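PDB 2WNR: exosome complex component Rrp42, which serves as a probably non-catalytic component of the archaeal exosome, an RNA-degrading complex, and is thought to help structure the active site of its partner Rrp41. Local coordinates for residues A[49-54]-A[159-164]; A[62-67]-A[135-140]. One frame throughout, in Å; residues are numbered along the deposited sequence.

In the fold
The two contacts adjoin in one domain of the RNase PH family, their centres about 12 Å apart. Contact 1 lays helix 150-164 on strand 49-55; contact 2 pairs strand 58-69 with strand 133-145. Since strands 49-55 and 58-69 are themselves neighbours, the two contacts share a sheet: Gly49 O lies 2.8 Å from Val64 N, and Ser51 N 2.9 Å from Val62 O, both probable hydrogen bonds. Ala161 also packs against the neighbouring strand, its CB 3.7 Å from Val64 CG2. The protein is probably non-catalytic, and no catalytic role is assigned to either contact. Contact 2 reaches another subunit, which suits a protein thought to act by shaping its partner's active site.

Contact 1 (A[49-54]-A[159-164]); sequences GSSRVK and VAALLD
Ser50 and Ser51 meet Ala160, Ala161 and Asp164 in a buried helix-on-sheet contact, where the C-terminal part of helix 150-164 lies against strand 49-55 in the first domain of the RNase PH family, which has the ribosomal protein S5-like fold. It is a worked example of close approach between two layers: the axes of the short segments come within 5.9 Å, with their directions 144° apart. Gly49 lies against Ala161 O, where a CB would probably come too close; small residues thus probably permit this spacing. The CB atoms of Ser51 and Ala160 face each other at 3.9 Å, while Ser51 OG lies 3.6 Å from Ala161 CB. That hydroxyl sits between the backbone N and the carbonyl carbon of its own residue and turns to the helix, where it is hydrogen-bonded to Ala157 O, so the buried oxygen has a partner. Ala161 brings its methyl down on the backbone of the strand as well, CB lying 4.0 Å from Ser50 C.

The polar link across the contact comes from Asp164. Its CG stands opposite the backbone N (chi1 -177°), which carries the carboxylate out to the strand, and Ser50 N donates to OD2 over 3.0 Å. The bond is fairly straight, 161° at the hydrogen, and reaches the oxygen on its anti side, a little out of the carboxylate plane. The same OD2 takes a weak bond from Gly42 N. Ser50 OG, on a side chain that points away from the helix, is instead hydrogen-bonded to Ile44 N.

Strand 49-55 runs between strands 37-41 and 58-69 of the sheet. Ala161 also packs on Val62 and Val64 of the latter, Ala160 on Ile39 of the former, and Leu265 of helix 244-268 closes in on Ala160.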
ATOM      1  N   GLY A  49      17.817  10.122  21.940  1.00 20.11           N
ATOM      2  CA  GLY A  49      18.705  11.164  21.453  1.00 19.17           C
ATOM      3  C   GLY A  49      17.896  11.994  20.489  1.00 19.30           C
ATOM      4  O   GLY A  49      17.025  11.461  19.808  1.00 20.40           O
ATOM      5  N   SER A  50      18.159  13.293  20.446  1.00 19.78           N
ATOM      6  CA  SER A  50      17.446  14.198  19.547  1.00 20.19           C
ATOM      7  C   SER A  50      18.240  15.467  19.287  1.00 20.48           C
ATOM      8  O   SER A  50      19.094  15.840  20.089  1.00 20.35           O
ATOM      9  CB  SER A  50      16.073  14.561  20.118  1.00 20.56           C
ATOM     10  OG  SER A  50      16.180  15.153  21.402  1.00 22.12           O
ATOM     11  N   SER A  51      17.945  16.131  18.171  1.00 19.60           N
ATOM     12  CA  SER A  51      18.597  17.393  17.813  1.00 21.01           C
ATOM     13  C   SER A  51      17.720  18.268  16.931  1.00 20.88           C
ATOM     14  O   SER A  51      16.859  17.778  16.223  1.00 21.91           O
ATOM     15  CB  SER A  51      19.933  17.136  17.105  1.00 21.95           C
ATOM     16  OG  SER A  51      19.742  16.632  15.790  1.00 24.55           O
ATOM     17  N   ARG A  52      17.952  19.569  16.987  1.00 21.44           N
ATOM     18  CA  ARG A  52      17.292  20.525  16.107  1.00 22.35           C
ATOM     19  C   ARG A  52      18.383  21.377  15.464  1.00 22.30           C
ATOM     20  O   ARG A  52      19.108  22.100  16.161  1.00 23.18           O
ATOM     21  CB  ARG A  52      16.294  21.387  16.894  1.00 21.98           C
ATOM     22  CG  ARG A  52      15.543  22.411  16.060  1.00 25.01           C
ATOM     23  CD  ARG A  52      14.986  23.547  16.918  1.00 33.70           C
ATOM     24  NE  ARG A  52      13.524  23.541  17.006  1.00 41.59           N
ATOM     25  CZ  ARG A  52      12.822  23.353  18.123  1.00 46.43           C
ATOM     26  NH1 ARG A  52      13.435  23.156  19.286  1.00 49.06           N
ATOM     27  NH2 ARG A  52      11.495  23.373  18.081  1.00 47.09           N
ATOM     28  N   VAL A  53      18.518  21.266  14.144  1.00 21.76           N
ATOM     29  CA  VAL A  53      19.511  22.051  13.406  1.00 21.85           C
ATOM     30  C   VAL A  53      18.848  23.089  12.499  1.00 22.53           C
ATOM     31  O   VAL A  53      17.890  22.795  11.779  1.00 22.77           O
ATOM     32  CB  VAL A  53      20.478  21.156  12.590  1.00 21.15           C
ATOM     33  CG1 VAL A  53      21.308  21.988  11.613  1.00 21.04           C
ATOM     34  CG2 VAL A  53      21.393  20.408  13.515  1.00 24.00           C
ATOM     35  N   LYS A  54      19.359  24.312  12.567  1.00 22.51           N
ATOM     36  CA  LYS A  54      18.962  25.374  11.657  1.00 21.80           C
ATOM     37  C   LYS A  54      20.181  25.808  10.858  1.00 22.11           C
ATOM     38  O   LYS A  54      21.205  26.195  11.419  1.00 22.47           O
ATOM     39  CB  LYS A  54      18.366  26.560  12.412  1.00 20.91           C
ATOM     40  CG  LYS A  54      16.949  26.343  12.903  1.00 20.99           C
ATOM     41  CD  LYS A  54      16.336  27.636  13.453  1.00 23.47           C
ATOM     42  CE  LYS A  54      15.939  28.578  12.320  1.00 27.77           C
ATOM     43  NZ  LYS A  54      15.296  29.836  12.801  1.00 28.31           N
ATOM     44  N   VAL A 159      24.186  13.423  13.006  1.00 23.91           N
ATOM     45  CA  VAL A 159      25.402  13.302  13.796  1.00 23.00           C
ATOM     46  C   VAL A 159      25.182  13.870  15.196  1.00 22.79           C
ATOM     47  O   VAL A 159      25.509  13.211  16.194  1.00 24.48           O
ATOM     48  CB  VAL A 159      26.637  13.940  13.095  1.00 22.98           C
ATOM     49  CG1 VAL A 159      27.817  14.059  14.048  1.00 21.53           C
ATOM     50  CG2 VAL A 159      27.057  13.094  11.903  1.00 22.81           C
ATOM     51  N   ALA A 160      24.608  15.070  15.272  1.00 21.14           N
ATOM     52  CA  ALA A 160      24.347  15.703  16.562  1.00 20.86           C
ATOM     53  C   ALA A 160      23.465  14.809  17.436  1.00 20.87           C
ATOM     54  O   ALA A 160      23.792  14.554  18.599  1.00 21.48           O
ATOM     55  CB  ALA A 160      23.720  17.080  16.381  1.00 19.47           C
ATOM     56  N   ALA A 161      22.371  14.309  16.860  1.00 19.93           N
ATOM     57  CA  ALA A 161      21.432  13.465  17.591  1.00 21.09           C
ATOM     58  C   ALA A 161      22.088  12.178  18.108  1.00 22.13           C
ATOM     59  O   ALA A 161      21.806  11.724  19.219  1.00 20.62           O
ATOM     60  CB  ALA A 161      20.233  13.149  16.726  1.00 20.74           C
ATOM     61  N   LEU A 162      22.975  11.610  17.298  1.00 22.52           N
ATOM     62  CA  LEU A 162      23.675  10.385  17.658  1.00 21.86           C
ATOM     63  C   LEU A 162      24.582  10.591  18.860  1.00 22.71           C
ATOM     64  O   LEU A 162      24.695   9.719  19.724  1.00 22.07           O
ATOM     65  CB  LEU A 162      24.492   9.860  16.476  1.00 21.99           C
ATOM     66  CG  LEU A 162      23.686   9.195  15.360  1.00 19.23           C
ATOM     67  CD1 LEU A 162      24.521   8.970  14.112  1.00 20.60           C
ATOM     68  CD2 LEU A 162      22.976   7.943  15.797  1.00 17.65           C
ATOM     69  N   LEU A 163      25.229  11.749  18.898  1.00 22.29           N
ATOM     70  CA  LEU A 163      26.097  12.122  20.002  1.00 22.31           C
ATOM     71  C   LEU A 163      25.291  12.357  21.282  1.00 22.16           C
ATOM     72  O   LEU A 163      25.769  12.093  22.395  1.00 21.34           O
ATOM     73  CB  LEU A 163      26.848  13.384  19.612  1.00 22.04           C
ATOM     74  CG  LEU A 163      28.273  13.326  19.051  1.00 22.75           C
ATOM     75  CD1 LEU A 163      28.876  11.924  18.771  1.00 23.40           C
ATOM     76  CD2 LEU A 163      28.519  14.327  17.936  1.00 21.50           C
ATOM     77  N   ASP A 164      24.065  12.850  21.100  1.00 22.01           N
ATOM     78  CA  ASP A 164      23.146  13.134  22.193  1.00 21.41           C
ATOM     79  C   ASP A 164      22.484  11.871  22.740  1.00 20.83           C
ATOM     80  O   ASP A 164      21.920  11.887  23.830  1.00 21.31           O
ATOM     81  CB  ASP A 164      22.068  14.110  21.720  1.00 21.10           C
ATOM     82  CG  ASP A 164      21.117  14.515  22.835  1.00 22.36           C
ATOM     83  OD1 ASP A 164      21.569  15.198  23.783  1.00 21.84           O
ATOM     84  OD2 ASP A 164      19.923  14.147  22.757  1.00 20.59           O
TER

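Contact 2 (A[62-67]-A[135-140]); sequences VGVKPQ and WMLFLD
Gln67 lies beside Met136 and Phe138 at one end of an antiparallel ladder of strands 58-69 and 133-145. Lys65 and Phe138 form one of its hydrogen-bonded pairs, Lys65 N reaching Phe138 O at 3.1 Å and Phe138 N reaching Lys65 O at 3.0 Å; Gly63 and Asp140 are bonded likewise.

Followed outward, Gln67 first puts its CB in the plane of the Phe138 ring, at the edge, 4.0 Å from CE2. A chi1 of -163° swings CG away from the backbone N, and the extended chain runs on past the ring. CD comes to 3.8 Å from Phe138 CE2, and OE1 lies obliquely to the ring, nearest the same carbon. On the other branch, NE2 reaches the methyl of Met136, 4.0 Å from CE. Amide and ring planes are only 27° apart. Lys65 O also meets the ring edge, 3.5 Å from Phe138 CD2, and the ring packs on Leu82 of strand 80-87. Replacing Phe138 by an alanine would probably leave the Gln67 amide without the ring beside it, freer to turn, and open a gap towards Leu82.

On the other face, Val64 and Leu139 lie alongside each other, CG1 to CD1 at 3.9 Å. Pro66, on the same face as Val64, has CB 3.7 Å from CE3 of Trp135, at the end of the ladder.

The chemistry thus divides between the two faces. The face of Val64 and Leu139 is apolar and packs on helix 150-164 through Ala161 and Thr158. On the face of Phe138, Lys65 NZ forms a salt bridge with Glu48 and bonds to the backbone of a neighbouring subunit, while Asp140 OD1 makes a salt bridge to a neighbouring subunit's basic side chain, consistent with polar bonds helping to hold the subunits together.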
ATOM      1  N   VAL A  62      15.905  15.793  14.312  1.00 20.73           N
ATOM      2  CA  VAL A  62      16.222  14.380  14.219  1.00 21.90           C
ATOM      3  C   VAL A  62      16.010  13.709  15.562  1.00 22.82           C
ATOM      4  O   VAL A  62      16.398  14.237  16.592  1.00 25.91           O
ATOM      5  CB  VAL A  62      17.671  14.141  13.721  1.00 21.91           C
ATOM      6  CG1 VAL A  62      18.022  12.659  13.749  1.00 22.10           C
ATOM      7  CG2 VAL A  62      17.851  14.689  12.322  1.00 18.58           C
ATOM      8  N   GLY A  63      15.379  12.546  15.547  1.00 22.58           N
ATOM      9  CA  GLY A  63      15.265  11.738  16.744  1.00 22.70           C
ATOM     10  C   GLY A  63      15.948  10.402  16.536  1.00 23.02           C
ATOM     11  O   GLY A  63      15.936   9.852  15.430  1.00 23.96           O
ATOM     12  N   VAL A  64      16.554   9.887  17.602  1.00 22.79           N
ATOM     13  CA  VAL A  64      17.166   8.568  17.576  1.00 22.86           C
ATOM     14  C   VAL A  64      16.409   7.683  18.562  1.00 23.57           C
ATOM     15  O   VAL A  64      16.380   7.967  19.761  1.00 23.69           O
ATOM     16  CB  VAL A  64      18.677   8.601  17.930  1.00 22.04           C
ATOM     17  CG1 VAL A  64      19.274   7.206  17.806  1.00 20.40           C
ATOM     18  CG2 VAL A  64      19.435   9.559  17.040  1.00 19.51           C
ATOM     19  N   LYS A  65      15.794   6.618  18.048  1.00 23.91           N
ATOM     20  CA  LYS A  65      14.972   5.717  18.855  1.00 23.75           C
ATOM     21  C   LYS A  65      15.504   4.294  18.777  1.00 22.61           C
ATOM     22  O   LYS A  65      15.325   3.624  17.762  1.00 21.68           O
ATOM     23  CB  LYS A  65      13.505   5.758  18.400  1.00 24.16           C
ATOM     24  CG  LYS A  65      12.799   7.104  18.604  1.00 25.15           C
ATOM     25  CD  LYS A  65      12.647   7.474  20.080  1.00 22.30           C
ATOM     26  CE  LYS A  65      11.552   6.673  20.774  1.00 20.99           C
ATOM     27  NZ  LYS A  65      11.360   7.134  22.185  1.00 22.60           N
ATOM     28  N   PRO A  66      16.176   3.836  19.850  1.00 22.24           N
ATOM     29  CA  PRO A  66      16.742   2.499  19.943  1.00 22.83           C
ATOM     30  C   PRO A  66      15.674   1.452  20.216  1.00 22.88           C
ATOM     31  O   PRO A  66      14.710   1.704  20.941  1.00 22.73           O
ATOM     32  CB  PRO A  66      17.659   2.605  21.151  1.00 23.22           C
ATOM     33  CG  PRO A  66      17.013   3.621  21.996  1.00 23.75           C
ATOM     34  CD  PRO A  66      16.501   4.636  21.040  1.00 23.15           C
ATOM     35  N   GLN A  67      15.865   0.277  19.643  1.00 23.24           N
ATOM     36  CA  GLN A  67      14.893  -0.790  19.754  1.00 23.38           C
ATOM     37  C   GLN A  67      15.606  -2.129  19.606  1.00 22.23           C
ATOM     38  O   GLN A  67      16.674  -2.214  18.985  1.00 20.28           O
ATOM     39  CB  GLN A  67      13.851  -0.621  18.662  1.00 23.40           C
ATOM     40  CG  GLN A  67      12.568  -1.390  18.868  1.00 26.80           C
ATOM     41  CD  GLN A  67      11.602  -1.151  17.740  1.00 28.20           C
ATOM     42  OE1 GLN A  67      11.350  -0.004  17.362  1.00 31.63           O
ATOM     43  NE2 GLN A  67      11.064  -2.230  17.182  1.00 31.14           N
ATOM     44  N   TRP A 135      20.645  -4.100  19.095  1.00 20.59           N
ATOM     45  CA  TRP A 135      20.062  -2.770  19.148  1.00 21.14           C
ATOM     46  C   TRP A 135      19.804  -2.223  17.744  1.00 21.54           C
ATOM     47  O   TRP A 135      20.701  -2.192  16.901  1.00 22.33           O
ATOM     48  CB  TRP A 135      20.951  -1.806  19.938  1.00 20.71           C
ATOM     49  CG  TRP A 135      20.738  -1.832  21.425  1.00 23.36           C
ATOM     50  CD1 TRP A 135      21.652  -2.188  22.372  1.00 22.85           C
ATOM     51  CD2 TRP A 135      19.545  -1.472  22.136  1.00 23.20           C
ATOM     52  NE1 TRP A 135      21.106  -2.079  23.626  1.00 22.52           N
ATOM     53  CE2 TRP A 135      19.815  -1.640  23.513  1.00 24.04           C
ATOM     54  CE3 TRP A 135      18.276  -1.019  21.742  1.00 23.58           C
ATOM     55  CZ2 TRP A 135      18.863  -1.379  24.503  1.00 23.24           C
ATOM     56  CZ3 TRP A 135      17.323  -0.761  22.731  1.00 24.06           C
ATOM     57  CH2 TRP A 135      17.626  -0.946  24.097  1.00 24.46           C
ATOM     58  N   MET A 136      18.573  -1.799  17.501  1.00 20.47           N
ATOM     59  CA  MET A 136      18.231  -1.166  16.233  1.00 21.15           C
ATOM     60  C   MET A 136      18.024   0.323  16.452  1.00 20.14           C
ATOM     61  O   MET A 136      17.141   0.737  17.215  1.00 20.14           O
ATOM     62  CB  MET A 136      16.969  -1.783  15.644  1.00 22.08           C
ATOM     63  CG  MET A 136      17.114  -3.246  15.283  1.00 24.48           C
ATOM     64  SD  MET A 136      15.640  -3.922  14.504  1.00 30.74           S
ATOM     65  CE  MET A 136      14.447  -3.868  15.853  1.00 28.19           C
ATOM     66  N   LEU A 137      18.858   1.119  15.794  1.00 19.14           N
ATOM     67  CA  LEU A 137      18.797   2.573  15.910  1.00 20.22           C
ATOM     68  C   LEU A 137      17.965   3.168  14.789  1.00 19.17           C
ATOM     69  O   LEU A 137      18.413   3.197  13.644  1.00 18.42           O
ATOM     70  CB  LEU A 137      20.208   3.156  15.854  1.00 20.52           C
ATOM     71  CG  LEU A 137      21.039   3.406  17.109  1.00 21.08           C
ATOM     72  CD1 LEU A 137      20.780   2.426  18.241  1.00 19.86           C
ATOM     73  CD2 LEU A 137      22.507   3.404  16.716  1.00 19.88           C
ATOM     74  N   PHE A 138      16.759   3.628  15.110  1.00 18.99           N
ATOM     75  CA  PHE A 138      15.931   4.339  14.125  1.00 20.34           C
ATOM     76  C   PHE A 138      16.316   5.808  14.090  1.00 19.73           C
ATOM     77  O   PHE A 138      15.977   6.573  14.986  1.00 19.97           O
ATOM     78  CB  PHE A 138      14.438   4.205  14.433  1.00 19.52           C
ATOM     79  CG  PHE A 138      13.878   2.839  14.156  1.00 21.78           C
ATOM     80  CD1 PHE A 138      13.350   2.531  12.905  1.00 18.60           C
ATOM     81  CD2 PHE A 138      13.871   1.856  15.144  1.00 21.69           C
ATOM     82  CE1 PHE A 138      12.823   1.255  12.640  1.00 17.25           C
ATOM     83  CE2 PHE A 138      13.345   0.593  14.885  1.00 21.51           C
ATOM     84  CZ  PHE A 138      12.821   0.299  13.624  1.00 23.20           C
ATOM     85  N   LEU A 139      17.056   6.192  13.065  1.00 21.31           N
ATOM     86  CA  LEU A 139      17.350   7.590  12.827  1.00 22.80           C
ATOM     87  C   LEU A 139      16.202   8.187  12.010  1.00 22.84           C
ATOM     88  O   LEU A 139      15.997   7.803  10.861  1.00 24.08           O
ATOM     89  CB  LEU A 139      18.677   7.723  12.086  1.00 22.79           C
ATOM     90  CG  LEU A 139      19.992   7.588  12.863  1.00 21.50           C
ATOM     91  CD1 LEU A 139      19.943   6.566  13.985  1.00 22.57           C
ATOM     92  CD2 LEU A 139      21.105   7.235  11.912  1.00 19.19           C
ATOM     93  N   ASP A 140      15.447   9.097  12.619  1.00 22.24           N
ATOM     94  CA  ASP A 140      14.301   9.723  11.961  1.00 23.42           C
ATOM     95  C   ASP A 140      14.492  11.231  11.743  1.00 23.59           C
ATOM     96  O   ASP A 140      14.581  12.013  12.693  1.00 26.31           O
ATOM     97  CB  ASP A 140      13.012   9.436  12.730  1.00 22.83           C
ATOM     98  CG  ASP A 140      12.498   8.031  12.494  1.00 29.06           C
ATOM     99  OD1 ASP A 140      12.182   7.715  11.319  1.00 28.12           O
ATOM    100  OD2 ASP A 140      12.399   7.250  13.477  1.00 22.25           O
TER